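Local coordinates for protein HTH-type transcriptional regulator cbl (Escherichia coli K12, PDB 2FYI) that may act as an accessory LysR-type transcriptional regulator of the cys regulon, this chain being its cofactor-binding domain, at residues V93-P98 with N176-D181; G14-A19 with R202-R207; T117-I122 with S144-D149. All coordinates share one frame; numbering follows the deposited sequence.

Interaction 1 of 3, residues V93-P98 with N176-D181; sequences VPHDHP and NLIRLD
An antiparallel strand pair, the end of strand 79-94 against strand 177-180, brings V93 opposite I178 and P94 opposite L177. V93 and I178 form a hydrogen-bonded pair: V93 N gives its hydrogen to I178 O at 3.0 Å, almost straight at 174°, and I178 N returns one to V93 O at 2.9 Å. On the face that V93 shares with I178 the two side chains lie side by side, CG2 of V93 being 3.7 Å from CG2 of I178 in one of the two I178 conformers. CD1 of L180 reaches the same V93 methyl at 4.0 Å. At the non-hydrogen-bonded pair P94-L177 the side chains diverge, and both reach V155 of helix 148-157.

Beyond P94 the chain leaves the sheet in a type I turn, P94 to H97, closed by H97 N on P94 O at 3.2 Å. A third bond holds this exit to the partner strand: H95 N donates to N176 O at 2.8 Å, less straight at 138° and with the donor tilted 32° from the carbonyl plane. The H95 imidazole, in one of its two conformers, lies with one face over the N176-L177 peptide, N176 C standing 3.4 Å above the ring plane. Within the chain strand 177-180 pairs with strand 79-94 alone and so forms an edge of the mixed sheet, in a LysR-type cofactor-binding domain of the periplasmic-binding-protein-like clan.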
loop_
_atom_site.group_PDB
_atom_site.type_symbol
_atom_site.label_atom_id
_atom_site.label_comp_id
_atom_site.label_asym_id
_atom_site.label_seq_id
_atom_site.Cartn_x
_atom_site.Cartn_y
_atom_site.Cartn_z
ATOM N N VAL A 93 3.957 -16.640 9.886
ATOM C CA VAL A 93 4.626 -17.776 9.230
ATOM C C VAL A 93 3.640 -18.789 8.694
ATOM O O VAL A 93 2.520 -18.856 9.163
ATOM C CB VAL A 93 5.542 -18.554 10.186
ATOM C CG1 VAL A 93 6.629 -17.649 10.693
ATOM C CG2 VAL A 93 4.753 -19.138 11.336
ATOM N N PRO A 94 4.033 -19.576 7.689
ATOM C CA PRO A 94 3.136 -20.632 7.211
ATOM C C PRO A 94 2.830 -21.688 8.270
ATOM O O PRO A 94 3.623 -21.901 9.182
ATOM C CB PRO A 94 3.911 -21.255 6.051
ATOM C CG PRO A 94 4.930 -20.262 5.680
ATOM C CD PRO A 94 5.275 -19.512 6.904
ATOM N N HIS A 95 1.682 -22.347 8.124
ATOM C CA HIS A 95 1.184 -23.303 9.125
ATOM C C HIS A 95 2.215 -24.328 9.598
ATOM O O HIS A 95 2.239 -24.684 10.785
ATOM C CB HIS A 95 -0.094 -24.034 8.656
ATOM C CG HIS A 95 -1.373 -23.425 9.159
ATOM N ND1 HIS A 95 -1.469 -22.778 10.374
ATOM C CD2 HIS A 95 -2.618 -23.392 8.621
ATOM C CE1 HIS A 95 -2.708 -22.352 10.552
ATOM N NE2 HIS A 95 -3.425 -22.708 9.501
ATOM N N ASP A 96 3.051 -24.815 8.689
ATOM C CA ASP A 96 3.930 -25.903 9.044
ATOM C C ASP A 96 5.411 -25.516 9.067
ATOM O O ASP A 96 6.275 -26.355 8.797
ATOM C CB ASP A 96 3.630 -27.144 8.174
ATOM C CG ASP A 96 2.600 -28.188 8.881
ATOM O OD1 ASP A 96 1.750 -27.777 9.751
ATOM O OD2 ASP A 96 2.636 -29.441 8.565
ATOM N N HIS A 97 5.704 -24.264 9.445
ATOM C CA HIS A 97 7.059 -23.716 9.403
ATOM C C HIS A 97 7.860 -24.112 10.636
ATOM O O HIS A 97 7.333 -24.124 11.765
ATOM C CB HIS A 97 6.963 -22.194 9.263
ATOM C CG HIS A 97 8.244 -21.530 8.872
ATOM N ND1 HIS A 97 9.284 -21.330 9.756
ATOM C CD2 HIS A 97 8.639 -20.981 7.699
ATOM C CE1 HIS A 97 10.273 -20.712 9.134
ATOM N NE2 HIS A 97 9.910 -20.490 7.884
ATOM N N PRO A 98 9.138 -24.456 10.429
ATOM C CA PRO A 98 10.101 -24.710 11.521
ATOM C C PRO A 98 9.899 -23.786 12.762
ATOM O O PRO A 98 9.949 -24.262 13.902
ATOM C CB PRO A 98 11.459 -24.460 10.829
ATOM C CG PRO A 98 11.212 -24.751 9.353
ATOM C CD PRO A 98 9.736 -24.616 9.086
ATOM N N ASN A 176 -3.832 -20.334 5.940
ATOM C CA ASN A 176 -2.849 -21.310 6.369
ATOM C C ASN A 176 -1.609 -20.626 6.882
ATOM O O ASN A 176 -0.503 -21.156 6.759
ATOM C CB ASN A 176 -2.421 -22.191 5.200
ATOM C CG ASN A 176 -3.554 -22.978 4.635
ATOM O OD1 ASN A 176 -3.719 -24.151 4.965
ATOM N ND2 ASN A 176 -4.366 -22.341 3.793
ATOM N N LEU A 177 -1.786 -19.429 7.411
ATOM C CA LEU A 177 -0.707 -18.747 8.068
ATOM C C LEU A 177 -1.065 -18.680 9.529
ATOM O O LEU A 177 -2.233 -18.809 9.889
ATOM C CB LEU A 177 -0.562 -17.334 7.527
ATOM C CG LEU A 177 -0.403 -17.146 6.031
ATOM C CD1 LEU A 177 -0.044 -15.699 5.794
ATOM C CD2 LEU A 177 0.662 -18.071 5.484
ATOM N N ILE A 178 -0.060 -18.454 10.368
ATOM C CA ILE A 178 -0.249 -18.333 11.812
ATOM C C ILE A 178 0.624 -17.193 12.349
ATOM O O ILE A 178 1.729 -16.958 11.841
ATOM C CB ILE A 178 0.052 -19.682 12.516
ATOM C CG1 ILE A 178 0.081 -19.526 14.035
ATOM C CG2 ILE A 178 1.350 -20.284 12.004
ATOM C CD1 ILE A 178 -0.034 -20.858 14.782
ATOM N N ARG A 179 0.119 -16.466 13.346
ATOM C CA ARG A 179 0.884 -15.382 13.979
ATOM C C ARG A 179 1.600 -15.870 15.243
ATOM O O ARG A 179 0.971 -16.384 16.131
ATOM C CB ARG A 179 -0.046 -14.212 14.303
ATOM C CG ARG A 179 -0.181 -13.225 13.164
ATOM C CD ARG A 179 -1.608 -12.627 12.994
ATOM N NE ARG A 179 -1.729 -11.906 11.711
ATOM C CZ ARG A 179 -1.236 -10.675 11.481
ATOM N NH1 ARG A 179 -0.623 -9.997 12.458
ATOM N NH2 ARG A 179 -1.372 -10.109 10.281
ATOM N N LEU A 180 2.912 -15.740 15.323
ATOM C CA LEU A 180 3.607 -16.124 16.549
ATOM C C LEU A 180 3.940 -14.861 17.353
ATOM O O LEU A 180 4.333 -13.818 16.780
ATOM C CB LEU A 180 4.863 -16.915 16.232
ATOM C CG LEU A 180 4.729 -18.153 15.323
ATOM C CD1 LEU A 180 6.029 -18.918 15.084
ATOM C CD2 LEU A 180 3.693 -19.044 15.918
ATOM N N ASP A 181 3.749 -14.933 18.666
ATOM C CA ASP A 181 3.825 -13.760 19.533
ATOM C C ASP A 181 5.288 -13.393 19.777
ATOM O O ASP A 181 6.052 -14.203 20.298
ATOM C CB ASP A 181 3.127 -14.091 20.861
ATOM C CG ASP A 181 3.302 -12.994 21.935
ATOM O OD1 ASP A 181 4.326 -12.284 21.916
ATOM O OD2 ASP A 181 2.421 -12.847 22.824
#

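Interaction 2 of 3, residues G14-A19 with R202-R207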
loop_
_atom_site.group_PDB
_atom_site.type_symbol
_atom_site.label_atom_id
_atom_site.label_comp_id
_atom_site.label_asym_id
_atom_site.label_seq_id
_atom_site.Cartn_x
_atom_site.Cartn_y
_atom_site.Cartn_z
ATOM N N GLY A 14 -19.251 20.370 7.038
ATOM C CA GLY A 14 -17.961 20.804 6.516
ATOM C C GLY A 14 -17.195 19.609 5.986
ATOM O O GLY A 14 -17.722 18.502 5.893
ATOM N N VAL A 15 -15.934 19.818 5.657
ATOM C CA VAL A 15 -15.143 18.730 5.160
ATOM C C VAL A 15 -14.027 18.435 6.155
ATOM O O VAL A 15 -13.258 19.321 6.517
ATOM C CB VAL A 15 -14.541 19.078 3.803
ATOM C CG1 VAL A 15 -13.839 17.866 3.228
ATOM C CG2 VAL A 15 -15.614 19.596 2.865
ATOM N N LEU A 16 -13.936 17.190 6.604
ATOM C CA LEU A 16 -12.831 16.792 7.452
ATOM C C LEU A 16 -11.844 16.001 6.614
ATOM O O LEU A 16 -12.190 14.955 6.087
ATOM C CB LEU A 16 -13.331 15.922 8.597
ATOM C CG LEU A 16 -12.234 15.301 9.450
ATOM C CD1 LEU A 16 -11.458 16.375 10.171
ATOM C CD2 LEU A 16 -12.856 14.361 10.435
ATOM N N THR A 17 -10.618 16.482 6.486
ATOM C CA THR A 17 -9.631 15.732 5.743
ATOM C C THR A 17 -8.624 15.058 6.690
ATOM O O THR A 17 -7.948 15.725 7.467
ATOM C CB THR A 17 -8.909 16.613 4.701
ATOM O OG1 THR A 17 -9.851 17.065 3.731
ATOM C CG2 THR A 17 -7.847 15.809 3.973
ATOM N N ILE A 18 -8.525 13.732 6.614
ATOM C CA ILE A 18 -7.580 12.974 7.419
ATOM C C ILE A 18 -6.531 12.359 6.523
ATOM O O ILE A 18 -6.863 11.767 5.505
ATOM C CB ILE A 18 -8.279 11.852 8.150
ATOM C CG1 ILE A 18 -9.123 12.455 9.271
ATOM C CG2 ILE A 18 -7.263 10.797 8.645
ATOM C CD1 ILE A 18 -10.252 11.554 9.723
ATOM N N ALA A 19 -5.266 12.514 6.899
ATOM C CA ALA A 19 -4.183 11.920 6.152
ATOM C C ALA A 19 -3.602 10.800 6.999
ATOM O O ALA A 19 -3.372 10.962 8.211
ATOM C CB ALA A 19 -3.144 12.949 5.814
ATOM N N ARG A 202 -12.255 23.572 13.105
ATOM C CA ARG A 202 -13.721 23.399 13.184
ATOM C C ARG A 202 -14.067 22.508 14.366
ATOM O O ARG A 202 -13.236 21.701 14.796
ATOM C CB ARG A 202 -14.250 22.732 11.913
ATOM C CG ARG A 202 -14.085 23.543 10.620
ATOM C CD ARG A 202 -15.086 24.682 10.581
ATOM N NE ARG A 202 -16.309 24.309 11.295
ATOM C CZ ARG A 202 -17.370 23.730 10.735
ATOM N NH1 ARG A 202 -17.402 23.459 9.433
ATOM N NH2 ARG A 202 -18.416 23.433 11.482
ATOM N N ASN A 203 -15.281 22.609 14.883
ATOM C CA ASN A 203 -15.632 21.852 16.088
ATOM C C ASN A 203 -15.434 20.345 15.939
ATOM O O ASN A 203 -14.963 19.675 16.868
ATOM C CB ASN A 203 -17.058 22.165 16.547
ATOM C CG ASN A 203 -18.114 21.787 15.513
ATOM O OD1 ASN A 203 -18.071 22.238 14.372
ATOM N ND2 ASN A 203 -19.076 20.952 15.917
ATOM N N TYR A 204 -15.777 19.814 14.763
ATOM C CA TYR A 204 -15.689 18.376 14.525
ATOM C C TYR A 204 -14.261 17.776 14.520
ATOM O O TYR A 204 -14.094 16.572 14.778
ATOM C CB TYR A 204 -16.467 17.968 13.280
ATOM C CG TYR A 204 -16.074 18.685 12.031
ATOM C CD1 TYR A 204 -16.940 19.608 11.433
ATOM C CD2 TYR A 204 -14.841 18.449 11.423
ATOM C CE1 TYR A 204 -16.584 20.285 10.240
ATOM C CE2 TYR A 204 -14.461 19.117 10.232
ATOM C CZ TYR A 204 -15.336 20.031 9.644
ATOM O OH TYR A 204 -14.977 20.694 8.474
ATOM N N VAL A 205 -13.241 18.589 14.235
ATOM C CA VAL A 205 -11.867 18.081 14.254
ATOM C C VAL A 205 -11.571 17.797 15.703
ATOM O O VAL A 205 -11.062 16.736 16.040
ATOM C CB VAL A 205 -10.840 19.128 13.762
ATOM C CG1 VAL A 205 -9.392 18.638 13.959
ATOM C CG2 VAL A 205 -11.126 19.534 12.337
ATOM N N TRP A 206 -11.920 18.749 16.573
ATOM C CA TRP A 206 -11.630 18.596 18.001
ATOM C C TRP A 206 -12.319 17.348 18.535
ATOM O O TRP A 206 -11.732 16.576 19.294
ATOM C CB TRP A 206 -12.036 19.827 18.806
ATOM C CG TRP A 206 -11.363 21.082 18.392
ATOM C CD1 TRP A 206 -11.963 22.229 17.894
ATOM C CD2 TRP A 206 -9.966 21.355 18.437
ATOM N NE1 TRP A 206 -11.013 23.196 17.640
ATOM C CE2 TRP A 206 -9.778 22.684 17.961
ATOM C CE3 TRP A 206 -8.850 20.616 18.831
ATOM C CZ2 TRP A 206 -8.505 23.272 17.869
ATOM C CZ3 TRP A 206 -7.594 21.201 18.739
ATOM C CH2 TRP A 206 -7.431 22.513 18.264
ATOM N N ARG A 207 -13.556 17.133 18.096
ATOM C CA ARG A 207 -14.259 15.946 18.513
ATOM C C ARG A 207 -13.639 14.640 18.029
ATOM O O ARG A 207 -13.570 13.680 18.777
ATOM C CB ARG A 207 -15.716 15.986 18.118
ATOM C CG ARG A 207 -16.437 14.870 18.839
ATOM C CD ARG A 207 -16.568 15.207 20.329
ATOM N NE ARG A 207 -17.777 16.012 20.513
ATOM C CZ ARG A 207 -18.980 15.491 20.783
ATOM N NH1 ARG A 207 -19.111 14.165 20.943
ATOM N NH2 ARG A 207 -20.050 16.287 20.916
#
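Y204 reaches from the first turn of helix 203-212 to strand 14-20 and carries most of this contact. The axes of the two short segments run 9.3 Å apart at 39°, and the Y204 side chain spans much of that distance. With chi1 at 56°, CG of Y204 sits between the backbone N and the carbonyl carbon, and the ring is directed at the strand. Its hydroxyl OH donates weakly to V15 O at 2.9 Å, the carbonyl lying at the ring edge, near its plane. G14 is close to the same hydroxyl, its C 3.5 Å from Y204 OH.

The close packing centres on L16, whose side chain slides past that of Y204 in the opposite direction. CB of L16 lies 3.8 Å from CE2 of Y204, while its CD1 meets CG2 of V205, also at 3.8 Å; all three residues are buried. Replacing Y204 with alanine removes the ring and hydroxyl, which would probably leave V15 O without this donor and open a gap beside L16.

The looser, solvent side is that of R202 and V15. R202, exposed at the N-cap position, has its bent chain folded back so that CE1 of Y204 stands 3.3 Å above the guanidinium plane, but across the contact its NH1 comes only within 4.0 Å of G14 CA. The stronger partner of NH1 is the carbonyl of S13, and within its own segment NH2 makes a weak bond to N203 OD1. V15 turns its side chain away from the helix and is exposed.

Deeper in, F36 of helix 29-39 touches both L16 and Y204, and I66 of strand 66-69 touches L16 and V205. Strand 14-20 runs between the parallel strands 43-49 and 66-69, with helix 203-212 packed against one sheet face.

Interaction 3 of 3, residues T117-I122 with S144-D149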
loop_
_atom_site.group_PDB
_atom_site.type_symbol
_atom_site.label_atom_id
_atom_site.label_comp_id
_atom_site.label_asym_id
_atom_site.label_seq_id
_atom_site.Cartn_x
_atom_site.Cartn_y
_atom_site.Cartn_z
ATOM N N THR A 117 9.371 -7.625 5.481
ATOM C CA THR A 117 8.930 -6.639 6.446
ATOM C C THR A 117 8.890 -5.239 5.867
ATOM O O THR A 117 9.181 -5.050 4.684
ATOM C CB THR A 117 9.762 -6.683 7.714
ATOM O OG1 THR A 117 9.000 -6.096 8.760
ATOM C CG2 THR A 117 11.036 -5.926 7.551
ATOM N N TYR A 118 8.504 -4.275 6.698
ATOM C CA TYR A 118 8.342 -2.897 6.241
ATOM C C TYR A 118 9.665 -2.275 5.858
ATOM O O TYR A 118 10.693 -2.604 6.408
ATOM C CB TYR A 118 7.670 -2.046 7.320
ATOM C CG TYR A 118 6.383 -2.651 7.791
ATOM C CD1 TYR A 118 6.293 -3.213 9.063
ATOM C CD2 TYR A 118 5.276 -2.709 6.952
ATOM C CE1 TYR A 118 5.128 -3.800 9.503
ATOM C CE2 TYR A 118 4.111 -3.288 7.378
ATOM C CZ TYR A 118 4.046 -3.842 8.661
ATOM O OH TYR A 118 2.886 -4.426 9.120
ATOM N N ARG A 119 9.635 -1.360 4.913
ATOM C CA ARG A 119 10.825 -0.652 4.544
ATOM C C ARG A 119 11.224 0.328 5.667
ATOM O O ARG A 119 10.418 0.653 6.509
ATOM C CB ARG A 119 10.535 0.101 3.268
ATOM C CG ARG A 119 10.411 1.553 3.523
ATOM C CD ARG A 119 9.617 2.265 2.486
ATOM N NE ARG A 119 10.136 2.118 1.134
ATOM C CZ ARG A 119 9.827 2.971 0.174
ATOM N NH1 ARG A 119 9.056 4.006 0.475
ATOM N NH2 ARG A 119 10.276 2.805 -1.058
ATOM N N GLN A 120 12.462 0.810 5.679
ATOM C CA GLN A 120 12.914 1.702 6.744
ATOM C C GLN A 120 12.099 2.943 6.718
ATOM O O GLN A 120 11.780 3.435 5.652
ATOM C CB GLN A 120 14.363 2.102 6.556
ATOM C CG GLN A 120 15.227 0.959 6.126
ATOM C CD GLN A 120 16.638 1.083 6.653
ATOM O OE1 GLN A 120 17.440 1.882 6.158
ATOM N NE2 GLN A 120 16.952 0.290 7.663
ATOM N N GLY A 121 11.776 3.454 7.901
ATOM C CA GLY A 121 11.012 4.678 8.024
ATOM C C GLY A 121 9.535 4.445 8.252
ATOM O O GLY A 121 8.798 5.386 8.566
ATOM N N ILE A 122 9.081 3.205 8.099
ATOM C CA ILE A 122 7.645 2.947 8.159
ATOM C C ILE A 122 7.213 1.680 8.910
ATOM O O ILE A 122 7.875 0.635 8.871
ATOM C CB ILE A 122 6.982 2.963 6.753
ATOM C CG1 ILE A 122 7.431 1.762 5.920
ATOM C CG2 ILE A 122 7.272 4.261 6.039
ATOM C CD1 ILE A 122 6.308 1.070 5.278
ATOM N N SER A 144 11.107 -5.718 0.984
ATOM C CA SER A 144 10.851 -4.574 1.835
ATOM C C SER A 144 9.566 -3.928 1.341
ATOM O O SER A 144 9.435 -3.588 0.170
ATOM C CB SER A 144 12.033 -3.618 1.871
ATOM O OG SER A 144 11.854 -2.590 0.940
ATOM N N ALA A 145 8.608 -3.816 2.254
ATOM C CA ALA A 145 7.221 -3.568 1.908
ATOM C C ALA A 145 6.764 -2.176 2.350
ATOM O O ALA A 145 7.252 -1.625 3.333
ATOM C CB ALA A 145 6.338 -4.648 2.546
ATOM N N GLN A 146 5.825 -1.613 1.609
ATOM C CA GLN A 146 5.131 -0.430 2.051
ATOM C C GLN A 146 3.895 -0.725 2.884
ATOM O O GLN A 146 3.354 0.192 3.473
ATOM C CB GLN A 146 4.750 0.436 0.880
ATOM C CG GLN A 146 5.686 1.537 0.732
ATOM C CD GLN A 146 5.888 1.920 -0.696
ATOM O OE1 GLN A 146 4.932 2.046 -1.480
ATOM N NE2 GLN A 146 7.153 2.114 -1.067
ATOM N N ASP A 147 3.454 -1.982 2.954
ATOM C CA ASP A 147 2.246 -2.322 3.720
ATOM C C ASP A 147 2.090 -3.809 4.066
ATOM O O ASP A 147 2.757 -4.660 3.507
ATOM C CB ASP A 147 1.031 -1.843 2.951
ATOM C CG ASP A 147 0.814 -2.629 1.669
ATOM O OD1 ASP A 147 1.093 -2.064 0.568
ATOM O OD2 ASP A 147 0.378 -3.822 1.765
ATOM N N SER A 148 1.186 -4.132 4.970
ATOM C CA SER A 148 1.067 -5.503 5.454
ATOM C C SER A 148 0.433 -6.499 4.505
ATOM O O SER A 148 0.535 -7.672 4.737
ATOM C CB SER A 148 0.284 -5.534 6.764
ATOM O OG SER A 148 0.694 -4.465 7.636
ATOM N N ASP A 149 -0.237 -6.065 3.446
ATOM C CA ASP A 149 -0.913 -7.026 2.571
ATOM C C ASP A 149 0.065 -7.635 1.593
ATOM O O ASP A 149 -0.005 -8.835 1.290
ATOM C CB ASP A 149 -2.087 -6.386 1.854
ATOM C CG ASP A 149 -3.179 -5.953 2.829
ATOM O OD1 ASP A 149 -3.741 -6.819 3.555
ATOM O OD2 ASP A 149 -3.475 -4.734 2.913
HETATM O O HOH W 1 10.333 -0.256 0.177
#
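Y118 and A145 are neighbours in a parallel ladder between strands 115-118 and 141-145, the two strands of a beta-alpha-beta unit. A145 N donates to T117 O at 2.8 Å and A145 O accepts from R119 N at 2.9 Å, so A145 is bonded through both backbone polar atoms.

Followed outward, the side chain of Y118 starts with CB 4.0 Å from A145 O. CG lies anti to the carbonyl carbon (chi1 -53°), which carries the ring past A145 toward the start of helix 148-157. CE2 then passes near the S148 backbone, S148 N lying in the ring plane at its edge. At the tip, OH meets S148 OG at 2.6 Å, a hydrogen bond in which either hydroxyl could be the donor; OH also receives the backbone N-H of A165. The helix start has its own N-cap: D147 OD2 accepts from D149 N through its anti lone pair.

On the other flank, R119 and Q146 lie side by side, with NE2 of Q146 2.9 Å above one guanidinium face and the two planes 59° apart. That is too inclined for a stack, and between these donors no hydrogen bond forms. The charge of R119 is met by E54 of the second subunit, while a water joins its NE, weakly, to OG of S144. Q49 of that subunit bonds Q146 N and D147 OD1, and a strand of it extends the sheet at S144. The chemistry thus divides: buried hydroxyl and backbone bonds fix the strand ends within the chain, whereas R119, D147 OD1 and Q146 N face the second subunit.

How the interactions relate
All three contacts reach one mixed sheet that runs through the cofactor-binding domain, and none touches another. Interactions 1 and 2 lie on opposite sides of the chain's centre, their own centres about 41 Å apart. Interaction 3 lies deepest, its centre about 11 Å from the chain centre, against about 23 Å for interaction 1 and about 20 Å for interaction 2. Interactions 1 and 3 are closest, with nearest atoms about 6 Å apart, and helix 148-157 connects them: it begins within 144-149, while its V155 packs on P94 and L177. Nearest atoms of interactions 2 and 3 are about 13 Å apart. Of the three, interaction 3 alone meets the second subunit.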